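Local coordinates for protein AvrA (Salmonella typhimurium, PDB 6BE0) that probably transfers acetyl groups from acetyl-CoA to serine and threonine residues of target proteins, as a bacterial effector of the YopJ family that binds inositol hexakisphosphate, at residues D229-V234 / R245-Y249; E41-R45 / Y296-L300; D129-M133 / L204-E209; E65-L69 / G122-S126. All coordinates share one frame; numbering follows the deposited sequence.

Interaction 1: D229-V234 / R245-Y249; sequences DRYLPV and RLNEY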
loop_
_atom_site.group_PDB
_atom_site.type_symbol
_atom_site.label_atom_id
_atom_site.label_comp_id
_atom_site.label_asym_id
_atom_site.label_seq_id
_atom_site.Cartn_x
_atom_site.Cartn_y
_atom_site.Cartn_z
ATOM N N ASP A 229 3.719 13.733 0.879
ATOM C CA ASP A 229 4.726 13.836 -0.174
ATOM C C ASP A 229 6.059 14.350 0.366
ATOM O O ASP A 229 7.115 14.063 -0.199
ATOM C CB ASP A 229 4.236 14.751 -1.301
ATOM C CG ASP A 229 3.072 14.155 -2.079
ATOM O OD1 ASP A 229 2.844 12.931 -1.978
ATOM O OD2 ASP A 229 2.389 14.912 -2.802
ATOM N N ARG A 230 6.008 15.105 1.458
ATOM C CA ARG A 230 7.216 15.659 2.060
ATOM C C ARG A 230 7.957 14.618 2.895
ATOM O O ARG A 230 9.136 14.789 3.207
ATOM C CB ARG A 230 6.871 16.867 2.932
ATOM C CG ARG A 230 6.087 17.951 2.215
ATOM C CD ARG A 230 5.687 19.060 3.170
ATOM N NE ARG A 230 4.688 19.950 2.584
ATOM C CZ ARG A 230 4.033 20.892 3.256
ATOM N NH1 ARG A 230 4.264 21.076 4.551
ATOM N NH2 ARG A 230 3.140 21.650 2.632
ATOM N N TYR A 231 7.262 13.540 3.251
ATOM C CA TYR A 231 7.829 12.496 4.101
ATOM C C TYR A 231 8.318 11.291 3.304
ATOM O O TYR A 231 9.398 10.758 3.572
ATOM C CB TYR A 231 6.794 12.023 5.127
ATOM C CG TYR A 231 6.640 12.922 6.335
ATOM C CD1 TYR A 231 7.537 12.856 7.393
ATOM C CD2 TYR A 231 5.588 13.822 6.426
ATOM C CE1 TYR A 231 7.397 13.669 8.501
ATOM C CE2 TYR A 231 5.439 14.640 7.530
ATOM C CZ TYR A 231 6.346 14.559 8.565
ATOM O OH TYR A 231 6.199 15.371 9.667
ATOM N N LEU A 232 7.523 10.865 2.328
ATOM C CA LEU A 232 7.716 9.563 1.698
ATOM C C LEU A 232 8.638 9.608 0.478
ATOM O O LEU A 232 8.684 10.611 -0.235
ATOM C CB LEU A 232 6.358 8.983 1.304
ATOM C CG LEU A 232 5.367 8.873 2.467
ATOM C CD1 LEU A 232 4.009 8.384 1.986
ATOM C CD2 LEU A 232 5.909 7.956 3.557
ATOM N N PRO A 233 9.376 8.509 0.237
ATOM C CA PRO A 233 10.345 8.435 -0.861
ATOM C C PRO A 233 9.693 8.170 -2.216
ATOM O O PRO A 233 8.501 7.875 -2.282
ATOM C CB PRO A 233 11.240 7.269 -0.447
ATOM C CG PRO A 233 10.331 6.365 0.300
ATOM C CD PRO A 233 9.357 7.261 1.024
ATOM N N VAL A 234 10.487 8.266 -3.279
ATOM C CA VAL A 234 9.984 8.189 -4.648
ATOM C C VAL A 234 9.390 6.820 -4.977
ATOM O O VAL A 234 8.422 6.722 -5.731
ATOM C CB VAL A 234 11.106 8.500 -5.665
ATOM C CG1 VAL A 234 10.564 8.509 -7.091
ATOM C CG2 VAL A 234 11.764 9.837 -5.341
ATOM N N ARG A 245 -0.988 14.026 -10.356
ATOM C CA ARG A 245 -0.605 13.597 -9.016
ATOM C C ARG A 245 0.910 13.470 -8.887
ATOM O O ARG A 245 1.483 13.795 -7.846
ATOM C CB ARG A 245 -1.276 12.266 -8.672
ATOM C CG ARG A 245 -0.968 11.737 -7.278
ATOM C CD ARG A 245 -1.496 12.644 -6.176
ATOM N NE ARG A 245 -1.036 12.207 -4.859
ATOM C CZ ARG A 245 0.118 12.567 -4.305
ATOM N NH1 ARG A 245 0.947 13.385 -4.943
ATOM N NH2 ARG A 245 0.447 12.113 -3.105
ATOM N N LEU A 246 1.553 12.989 -9.947
ATOM C CA LEU A 246 3.005 12.885 -9.969
ATOM C C LEU A 246 3.642 14.270 -10.003
ATOM O O LEU A 246 4.667 14.502 -9.363
ATOM C CB LEU A 246 3.475 12.063 -11.172
ATOM C CG LEU A 246 3.300 10.545 -11.091
ATOM C CD1 LEU A 246 3.721 9.902 -12.404
ATOM C CD2 LEU A 246 4.094 9.953 -9.937
ATOM N N ASN A 247 3.034 15.187 -10.752
ATOM C CA ASN A 247 3.522 16.561 -10.815
ATOM C C ASN A 247 3.472 17.228 -9.447
ATOM O O ASN A 247 4.275 18.107 -9.145
ATOM C CB ASN A 247 2.707 17.387 -11.813
ATOM C CG ASN A 247 2.816 16.870 -13.232
ATOM O OD1 ASN A 247 3.729 16.113 -13.563
ATOM N ND2 ASN A 247 1.885 17.284 -14.083
ATOM N N GLU A 248 2.519 16.811 -8.623
ATOM C CA GLU A 248 2.384 17.360 -7.281
ATOM C C GLU A 248 3.470 16.820 -6.361
ATOM O O GLU A 248 3.915 17.508 -5.442
ATOM C CB GLU A 248 1.000 17.044 -6.711
ATOM C CG GLU A 248 -0.134 17.774 -7.416
ATOM C CD GLU A 248 -1.501 17.251 -7.023
ATOM O OE1 GLU A 248 -1.588 16.494 -6.030
ATOM O OE2 GLU A 248 -2.487 17.597 -7.711
ATOM N N TYR A 249 3.901 15.587 -6.611
ATOM C CA TYR A 249 4.935 14.970 -5.791
ATOM C C TYR A 249 6.314 15.550 -6.094
ATOM O O TYR A 249 7.085 15.836 -5.179
ATOM C CB TYR A 249 4.959 13.454 -5.991
ATOM C CG TYR A 249 6.070 12.782 -5.213
ATOM C CD1 TYR A 249 5.994 12.647 -3.834
ATOM C CD2 TYR A 249 7.200 12.294 -5.855
ATOM C CE1 TYR A 249 7.005 12.046 -3.118
ATOM C CE2 TYR A 249 8.218 11.690 -5.146
ATOM C CZ TYR A 249 8.115 11.567 -3.777
ATOM O OH TYR A 249 9.126 10.964 -3.066
#

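Interaction 2: E41-R45 / Y296-L300; sequences EALTR and YKSLL. Unlike the reference sequence in segment 41-45: Arg45 (reference Cys).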
loop_
_atom_site.group_PDB
_atom_site.type_symbol
_atom_site.label_atom_id
_atom_site.label_comp_id
_atom_site.label_asym_id
_atom_site.label_seq_id
_atom_site.Cartn_x
_atom_site.Cartn_y
_atom_site.Cartn_z
ATOM N N GLU A 41 -3.805 -24.537 -11.911
ATOM C CA GLU A 41 -4.575 -24.579 -13.148
ATOM C C GLU A 41 -5.493 -23.367 -13.252
ATOM O O GLU A 41 -5.509 -22.675 -14.269
ATOM C CB GLU A 41 -5.397 -25.868 -13.226
ATOM C CG GLU A 41 -4.562 -27.133 -13.352
ATOM C CD GLU A 41 -5.411 -28.375 -13.551
ATOM O OE1 GLU A 41 -6.624 -28.323 -13.258
ATOM O OE2 GLU A 41 -4.864 -29.401 -14.008
ATOM N N ALA A 42 -6.246 -23.115 -12.188
ATOM C CA ALA A 42 -7.189 -22.005 -12.157
ATOM C C ALA A 42 -6.472 -20.660 -12.239
ATOM O O ALA A 42 -6.931 -19.747 -12.926
ATOM C CB ALA A 42 -8.040 -22.073 -10.902
ATOM N N LEU A 43 -5.350 -20.538 -11.538
ATOM C CA LEU A 43 -4.595 -19.289 -11.529
ATOM C C LEU A 43 -4.043 -18.976 -12.913
ATOM O O LEU A 43 -3.989 -17.818 -13.320
ATOM C CB LEU A 43 -3.449 -19.349 -10.516
ATOM C CG LEU A 43 -2.544 -18.112 -10.474
ATOM C CD1 LEU A 43 -3.347 -16.855 -10.169
ATOM C CD2 LEU A 43 -1.428 -18.294 -9.457
ATOM N N THR A 44 -3.628 -20.013 -13.634
ATOM C CA THR A 44 -3.061 -19.831 -14.965
ATOM C C THR A 44 -4.112 -19.262 -15.913
ATOM O O THR A 44 -3.828 -18.354 -16.697
ATOM C CB THR A 44 -2.515 -21.153 -15.537
ATOM O OG1 THR A 44 -1.612 -21.748 -14.597
ATOM C CG2 THR A 44 -1.786 -20.908 -16.851
ATOM N N ARG A 45 -5.325 -19.802 -15.834
ATOM C CA ARG A 45 -6.438 -19.292 -16.626
ATOM C C ARG A 45 -6.718 -17.834 -16.272
ATOM O O ARG A 45 -7.002 -17.016 -17.147
ATOM C CB ARG A 45 -7.694 -20.141 -16.405
ATOM C CG ARG A 45 -7.549 -21.590 -16.855
ATOM C CD ARG A 45 -8.891 -22.315 -16.888
ATOM N NE ARG A 45 -9.401 -22.632 -15.554
ATOM C CZ ARG A 45 -9.219 -23.793 -14.926
ATOM N NH1 ARG A 45 -8.529 -24.774 -15.495
ATOM N NH2 ARG A 45 -9.732 -23.975 -13.718
ATOM N N TYR A 296 0.939 -12.589 -9.720
ATOM C CA TYR A 296 0.310 -13.886 -9.959
ATOM C C TYR A 296 1.272 -14.848 -10.652
ATOM O O TYR A 296 1.376 -16.015 -10.272
ATOM C CB TYR A 296 -0.957 -13.734 -10.806
ATOM C CG TYR A 296 -2.144 -13.120 -10.091
ATOM C CD1 TYR A 296 -2.002 -12.483 -8.863
ATOM C CD2 TYR A 296 -3.414 -13.188 -10.645
ATOM C CE1 TYR A 296 -3.090 -11.926 -8.217
ATOM C CE2 TYR A 296 -4.507 -12.636 -10.006
ATOM C CZ TYR A 296 -4.341 -12.007 -8.794
ATOM O OH TYR A 296 -5.431 -11.458 -8.161
ATOM N N LYS A 297 1.964 -14.355 -11.674
ATOM C CA LYS A 297 2.884 -15.186 -12.444
ATOM C C LYS A 297 4.005 -15.739 -11.570
ATOM O O LYS A 297 4.490 -16.846 -11.800
ATOM C CB LYS A 297 3.478 -14.394 -13.610
ATOM C CG LYS A 297 2.553 -14.258 -14.811
ATOM C CD LYS A 297 3.257 -13.566 -15.967
ATOM C CE LYS A 297 2.369 -13.466 -17.194
ATOM N NZ LYS A 297 3.085 -12.838 -18.337
ATOM N N SER A 298 4.412 -14.967 -10.567
ATOM C CA SER A 298 5.484 -15.388 -9.669
ATOM C C SER A 298 5.085 -16.627 -8.872
ATOM O O SER A 298 5.931 -17.455 -8.538
ATOM C CB SER A 298 5.861 -14.254 -8.713
ATOM O OG SER A 298 6.354 -13.130 -9.420
ATOM N N LEU A 299 3.796 -16.751 -8.569
ATOM C CA LEU A 299 3.295 -17.911 -7.840
ATOM C C LEU A 299 3.381 -19.171 -8.697
ATOM O O LEU A 299 3.505 -20.280 -8.176
ATOM C CB LEU A 299 1.851 -17.684 -7.387
ATOM C CG LEU A 299 1.624 -16.568 -6.365
ATOM C CD1 LEU A 299 0.135 -16.332 -6.162
ATOM C CD2 LEU A 299 2.296 -16.895 -5.038
ATOM N N LEU A 300 3.318 -18.991 -10.012
ATOM C CA LEU A 300 3.394 -20.110 -10.944
ATOM C C LEU A 300 4.837 -20.557 -11.168
ATOM O O LEU A 300 5.089 -21.728 -11.446
ATOM C CB LEU A 300 2.755 -19.735 -12.282
ATOM C CG LEU A 300 1.279 -19.335 -12.215
ATOM C CD1 LEU A 300 0.786 -18.852 -13.570
ATOM C CD2 LEU A 300 0.430 -20.495 -11.721
#

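Interaction 3: D129-M133 / L204-E209; sequences DFRVM and LVKIHE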
loop_
_atom_site.group_PDB
_atom_site.type_symbol
_atom_site.label_atom_id
_atom_site.label_comp_id
_atom_site.label_asym_id
_atom_site.label_seq_id
_atom_site.Cartn_x
_atom_site.Cartn_y
_atom_site.Cartn_z
ATOM N N ASP A 129 2.151 0.132 8.658
ATOM C CA ASP A 129 3.552 -0.017 9.034
ATOM C C ASP A 129 3.699 0.075 10.547
ATOM O O ASP A 129 3.182 0.998 11.178
ATOM C CB ASP A 129 4.424 1.038 8.354
ATOM C CG ASP A 129 5.905 0.686 8.393
ATOM O OD1 ASP A 129 6.239 -0.518 8.433
ATOM O OD2 ASP A 129 6.738 1.614 8.375
ATOM N N PHE A 130 4.413 -0.894 11.110
ATOM C CA PHE A 130 4.590 -1.021 12.554
ATOM C C PHE A 130 6.069 -0.880 12.906
ATOM O O PHE A 130 6.920 -1.559 12.335
ATOM C CB PHE A 130 4.035 -2.369 13.030
ATOM C CG PHE A 130 4.312 -2.675 14.474
ATOM C CD1 PHE A 130 3.390 -2.353 15.455
ATOM C CD2 PHE A 130 5.487 -3.305 14.845
ATOM C CE1 PHE A 130 3.642 -2.645 16.783
ATOM C CE2 PHE A 130 5.744 -3.598 16.169
ATOM C CZ PHE A 130 4.822 -3.268 17.140
ATOM N N ARG A 131 6.367 0.010 13.847
ATOM C CA ARG A 131 7.748 0.322 14.205
ATOM C C ARG A 131 7.849 0.740 15.670
ATOM O O ARG A 131 7.221 1.717 16.079
ATOM C CB ARG A 131 8.283 1.439 13.298
ATOM C CG ARG A 131 9.744 1.831 13.528
ATOM C CD ARG A 131 10.695 1.018 12.662
ATOM N NE ARG A 131 10.512 1.276 11.233
ATOM C CZ ARG A 131 11.159 2.211 10.540
ATOM N NH1 ARG A 131 12.047 3.002 11.129
ATOM N NH2 ARG A 131 10.917 2.357 9.245
ATOM N N VAL A 132 8.628 0.003 16.461
ATOM C CA VAL A 132 8.918 0.436 17.826
ATOM C C VAL A 132 10.227 1.209 17.775
ATOM O O VAL A 132 11.194 0.794 17.135
ATOM C CB VAL A 132 9.002 -0.736 18.853
ATOM C CG1 VAL A 132 7.887 -1.751 18.623
ATOM C CG2 VAL A 132 10.355 -1.421 18.828
ATOM N N MET A 133 10.232 2.352 18.443
ATOM C CA MET A 133 11.325 3.303 18.356
ATOM C C MET A 133 11.509 3.899 19.739
ATOM O O MET A 133 10.550 4.393 20.331
ATOM C CB MET A 133 11.006 4.373 17.313
ATOM C CG MET A 133 12.180 5.223 16.877
ATOM S SD MET A 133 11.754 6.243 15.451
ATOM C CE MET A 133 11.781 5.019 14.143
ATOM N N LEU A 204 12.020 6.088 6.207
ATOM C CA LEU A 204 10.730 6.181 6.882
ATOM C C LEU A 204 10.873 6.386 8.387
ATOM O O LEU A 204 9.885 6.358 9.120
ATOM C CB LEU A 204 9.909 4.922 6.604
ATOM C CG LEU A 204 9.438 4.791 5.158
ATOM C CD1 LEU A 204 8.961 3.378 4.880
ATOM C CD2 LEU A 204 8.337 5.799 4.871
ATOM N N VAL A 205 12.100 6.591 8.849
ATOM C CA VAL A 205 12.331 6.854 10.263
ATOM C C VAL A 205 11.641 8.149 10.683
ATOM O O VAL A 205 10.999 8.204 11.730
ATOM C CB VAL A 205 13.839 6.946 10.586
ATOM C CG1 VAL A 205 14.060 7.407 12.023
ATOM C CG2 VAL A 205 14.513 5.603 10.355
ATOM N N LYS A 206 11.773 9.186 9.862
ATOM C CA LYS A 206 11.278 10.513 10.218
ATOM C C LYS A 206 9.768 10.549 10.456
ATOM O O LYS A 206 9.308 11.138 11.434
ATOM C CB LYS A 206 11.646 11.530 9.134
ATOM C CG LYS A 206 11.228 12.956 9.477
ATOM C CD LYS A 206 11.861 13.982 8.548
ATOM C CE LYS A 206 11.370 15.393 8.857
ATOM N NZ LYS A 206 11.684 15.819 10.252
ATOM N N ILE A 207 8.995 9.928 9.569
ATOM C CA ILE A 207 7.540 9.965 9.693
ATOM C C ILE A 207 7.089 9.183 10.928
ATOM O O ILE A 207 6.111 9.545 11.581
ATOM C CB ILE A 207 6.836 9.407 8.429
ATOM C CG1 ILE A 207 5.319 9.591 8.542
ATOM C CG2 ILE A 207 7.187 7.941 8.208
ATOM C CD1 ILE A 207 4.571 9.370 7.239
ATOM N N HIS A 208 7.810 8.112 11.246
ATOM C CA HIS A 208 7.536 7.343 12.455
ATOM C C HIS A 208 7.938 8.134 13.693
ATOM O O HIS A 208 7.288 8.061 14.736
ATOM C CB HIS A 208 8.280 6.008 12.426
ATOM C CG HIS A 208 7.587 4.949 11.630
ATOM N ND1 HIS A 208 6.412 4.360 12.042
ATOM C CD2 HIS A 208 7.905 4.368 10.449
ATOM C CE1 HIS A 208 6.034 3.463 11.150
ATOM N NE2 HIS A 208 6.923 3.448 10.174
ATOM N N GLU A 209 9.022 8.887 13.563
ATOM C CA GLU A 209 9.536 9.696 14.657
ATOM C C GLU A 209 8.565 10.825 14.984
ATOM O O GLU A 209 8.266 11.083 16.149
ATOM C CB GLU A 209 10.912 10.254 14.289
ATOM C CG GLU A 209 11.670 10.890 15.439
ATOM C CD GLU A 209 13.112 11.194 15.077
ATOM O OE1 GLU A 209 13.472 11.037 13.890
ATOM O OE2 GLU A 209 13.886 11.583 15.979
#

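Interaction 4: E65-L69 / G122-S126; sequences EETDL and GIHIS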
loop_
_atom_site.group_PDB
_atom_site.type_symbol
_atom_site.label_atom_id
_atom_site.label_comp_id
_atom_site.label_asym_id
_atom_site.label_seq_id
_atom_site.Cartn_x
_atom_site.Cartn_y
_atom_site.Cartn_z
ATOM N N GLU A 65 -11.012 -7.254 -6.912
ATOM C CA GLU A 65 -10.855 -7.295 -5.459
ATOM C C GLU A 65 -10.999 -8.703 -4.896
ATOM O O GLU A 65 -10.173 -9.147 -4.100
ATOM C CB GLU A 65 -11.879 -6.378 -4.783
ATOM C CG GLU A 65 -11.842 -4.940 -5.256
ATOM C CD GLU A 65 -12.768 -4.040 -4.466
ATOM O OE1 GLU A 65 -13.489 -4.550 -3.582
ATOM O OE2 GLU A 65 -12.777 -2.821 -4.734
ATOM N N GLU A 66 -12.055 -9.394 -5.308
ATOM C CA GLU A 66 -12.355 -10.725 -4.794
ATOM C C GLU A 66 -11.210 -11.696 -5.066
ATOM O O GLU A 66 -10.853 -12.499 -4.206
ATOM C CB GLU A 66 -13.652 -11.256 -5.410
ATOM C CG GLU A 66 -14.011 -12.677 -4.988
ATOM C CD GLU A 66 -14.076 -12.841 -3.480
ATOM O OE1 GLU A 66 -14.915 -12.170 -2.842
ATOM O OE2 GLU A 66 -13.285 -13.639 -2.930
ATOM N N THR A 67 -10.633 -11.617 -6.260
ATOM C CA THR A 67 -9.542 -12.511 -6.629
ATOM C C THR A 67 -8.280 -12.154 -5.846
ATOM O O THR A 67 -7.579 -13.040 -5.356
ATOM C CB THR A 67 -9.248 -12.461 -8.141
ATOM O OG1 THR A 67 -10.436 -12.793 -8.870
ATOM C CG2 THR A 67 -8.138 -13.445 -8.511
ATOM N N ASP A 68 -7.998 -10.860 -5.725
ATOM C CA ASP A 68 -6.868 -10.401 -4.922
ATOM C C ASP A 68 -6.968 -10.941 -3.501
ATOM O O ASP A 68 -5.989 -11.442 -2.951
ATOM C CB ASP A 68 -6.799 -8.872 -4.892
ATOM C CG ASP A 68 -6.282 -8.280 -6.190
ATOM O OD1 ASP A 68 -5.731 -9.030 -7.025
ATOM O OD2 ASP A 68 -6.414 -7.050 -6.366
ATOM N N LEU A 69 -8.159 -10.844 -2.914
ATOM C CA LEU A 69 -8.389 -11.347 -1.564
ATOM C C LEU A 69 -8.052 -12.831 -1.474
ATOM O O LEU A 69 -7.362 -13.264 -0.551
ATOM C CB LEU A 69 -9.840 -11.121 -1.137
ATOM C CG LEU A 69 -10.152 -11.515 0.311
ATOM C CD1 LEU A 69 -9.481 -10.557 1.288
ATOM C CD2 LEU A 69 -11.651 -11.571 0.557
ATOM N N GLY A 122 -17.626 -5.951 2.309
ATOM C CA GLY A 122 -16.878 -5.618 1.113
ATOM C C GLY A 122 -15.392 -5.781 1.354
ATOM O O GLY A 122 -14.978 -6.212 2.431
ATOM N N ILE A 123 -14.595 -5.435 0.349
ATOM C CA ILE A 123 -13.145 -5.560 0.434
ATOM C C ILE A 123 -12.473 -4.197 0.330
ATOM O O ILE A 123 -12.626 -3.492 -0.666
ATOM C CB ILE A 123 -12.590 -6.478 -0.675
ATOM C CG1 ILE A 123 -13.256 -7.854 -0.609
ATOM C CG2 ILE A 123 -11.075 -6.620 -0.545
ATOM C CD1 ILE A 123 -13.009 -8.714 -1.829
ATOM N N HIS A 124 -11.732 -3.835 1.371
ATOM C CA HIS A 124 -10.870 -2.663 1.332
ATOM C C HIS A 124 -9.564 -2.988 2.046
ATOM O O HIS A 124 -9.471 -2.913 3.272
ATOM C CB HIS A 124 -11.542 -1.448 1.971
ATOM C CG HIS A 124 -10.755 -0.184 1.818
ATOM N ND1 HIS A 124 -10.674 0.505 0.629
ATOM C CD2 HIS A 124 -9.996 0.507 2.706
ATOM C CE1 HIS A 124 -9.910 1.568 0.786
ATOM N NE2 HIS A 124 -9.484 1.594 2.038
ATOM N N ILE A 125 -8.560 -3.357 1.259
ATOM C CA ILE A 125 -7.273 -3.771 1.794
ATOM C C ILE A 125 -6.310 -2.591 1.862
ATOM O O ILE A 125 -5.979 -1.991 0.838
ATOM C CB ILE A 125 -6.661 -4.900 0.939
ATOM C CG1 ILE A 125 -7.563 -6.137 0.994
ATOM C CG2 ILE A 125 -5.255 -5.246 1.422
ATOM C CD1 ILE A 125 -7.201 -7.215 -0.006
ATOM N N SER A 126 -5.876 -2.263 3.076
ATOM C CA SER A 126 -4.871 -1.227 3.298
ATOM C C SER A 126 -3.596 -1.854 3.847
ATOM O O SER A 126 -3.561 -3.052 4.131
ATOM C CB SER A 126 -5.391 -0.163 4.267
ATOM O OG SER A 126 -6.579 0.434 3.784
HETATM O O HOH W 1 -14.072 -1.618 -2.899
#

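Interaction 1: D229-V234 / R245-Y249
Arg245, the first residue of its segment, reaches Asp229 with an end-on grip in which each carboxylate oxygen takes one terminal nitrogen. The NH2 to OD1 bond of this salt bridge is 2.8 Å long and nearly straight (178°), lies in the guanidinium plane and uses the syn lone pair of OD1. Its companion, Arg245 NH1 to Asp229 OD2, is 3.0 Å and more bent, because the two planes are turned 42° against each other. OD1 is also bonded by the Tyr237 hydroxyl, and Arg245 NH2 by Leu177 O, so both charged groups are fixed twice. One helical turn later, with CG opposite the backbone N (chi1 177°), the ring of Tyr249 extends into the bend of residues 229-234, where OH donates to Leu232 O at 2.9 Å, with that oxygen near the ring plane. Val234 CG2 packs 4.0 Å from Tyr249 CE2, the two side chains crossing at about a right angle, while Asp229 CB touches Tyr249 CD1. The contact fastens the loop after helix 225-228 onto helix 243-252, beside CoA-binding Arg181, which Arg245 touches; Val234 and Leu246 lean on helix 268-273, and Tyr231 on helix 205-212.

Interaction 2: E41-R45 / Y296-L300
Segments 41-45 and 296-300 are both helical and run roughly antiparallel, their N-to-C directions 143° apart and their axes 10.1 Å from each other at closest approach. The nearest CA pairs, Leu43 with Tyr296 and Thr44 with Leu300, locate the two places where side chains meet, and no hydrogen bond spans the gap. Leu43 carries the contact by dividing its two methyl branches. CD1 lies 3.7 Å from Tyr296 CD2, meeting the ring obliquely; CD2 reaches 3.7 Å to Leu300 CD2 and also touches Leu299 CB at 3.9 Å. With chi1 at 177°, CG stands opposite the backbone N, and chi2 (58°) spreads CD1 toward Tyr296 and CD2 toward Leu299 and Leu300. At the more exposed margin, Thr44 OG1 approaches Leu300 CD2 at 3.7 Å, a van der Waals contact only, since the polar partner of that hydroxyl is Thr40 O in its own helix. The hydroxyl of Tyr296 is hydrogen-bonded to Asp68 OD1. The pair thus joins helix 40-55, near the start of the modelled chain, to helix 287-300 near its end. Helix 65-82 flanks the junction, with Thr67 against Tyr296 and both Met71 and Gln78 against Leu299.

Interaction 3: D129-M133 / L204-E209
Strand 129-133 and helix 205-209 cross at 75° with their axes 9.8 Å apart at closest approach, and Arg131 and His208 have the nearest CA atoms. His208 stands at the middle of the contact. Its NE2 donates to Asp129 OD2 over 2.6 Å at 164°; the oxygen lies close to the ring plane, whereas the donor comes from above the carboxylate plane, 46° out of it. With ND1 bonded to Ser138 OG, both ring nitrogens are held; Asp129 OD1 is bridged to Arg113, which orients the carboxylate and would help keep it charged. This is a helix packed across one face of the mixed five-stranded sheet, in which strand 125-133 is central; Asp129, Arg131 and Met133 direct their CB atoms to that face. Arg131 CB sits over the centre of the His208 ring, a CH-pi contact of 3.7 Å to the centroid. Beyond CB the arginine bends at chi2 and chi3, which lays one guanidinium face against His208 CD2 and brings NH1 to 3.7 Å from Val205 CG2. Phe201 holds the far end through its carbonyl and a cation-pi contact. Met133 CE packs 3.9 Å from Val205 CG1 and 4.0 Å from His208 CB.

Interaction 4: E65-L69 / G122-S126
The first turn of helix 65-82 packs against the start of strand 125-133, the middle strand of the mixed five-stranded sheet, so this is a helix-on-sheet contact near the protein surface. Ile123, in the residues leading into the strand, and Ile125, at its start, both point toward the helix, and the CA atoms of Glu65 and Ile123 are the nearest across the gap, 6.6 Å apart. Ile123 buries more surface than any other residue here. Its CG1 branch, placed opposite the carbonyl carbon (chi1 -57°), runs out to a CD1 that presses on the helix backbone, 3.6 Å from Glu66 CA. The same methyl lies 3.9 Å from Glu65 CB and 4.0 Å from Leu69 CD2, so three helix residues touch it. Leu69 uses its other branch for Ile125, CD1 to CD1 at 4.2 Å, and the flank of Ile123 also meets Asn117 of the neighbouring strand 111-117. Within the helix, Asp68 turns to another partner, forming a salt bridge with Arg292.

Glu65 and Ile123 slide past each other in opposite directions, and the extended glutamate brings OE1 to 3.2 Å from Ile123 O. Both atoms are acceptors, so that approach is not a hydrogen bond. A water mediates instead: it donates to Ile123 O at 3.3 Å and to Glu65 OE2 at 2.5 Å, the latter unusually short and of little weight.

Overall arrangement
Two pairs of contacts form on opposite sides of the chain's centre. Interactions 2 and 4, centres 18 Å apart, are joined by a probable hydrogen bond from Tyr296 OH to Asp68 OD1 (2.7 Å), tying helix 287-300 to helix 65-82. Interactions 1 and 3, also 18 Å apart, touch through Leu232 CD2 and Leu204 CD2 at 3.5 Å. Strand 125-133 links the pairs, since interactions 3 and 4 use its two ends. Interaction 1 lies closest to the cofactor, the Arg245 side chain being about 6 Å from bound coenzyme A. Inositol hexakisphosphate is about 10 Å from the Val234 side chain and about 11 Å from that of Leu299 in interaction 2.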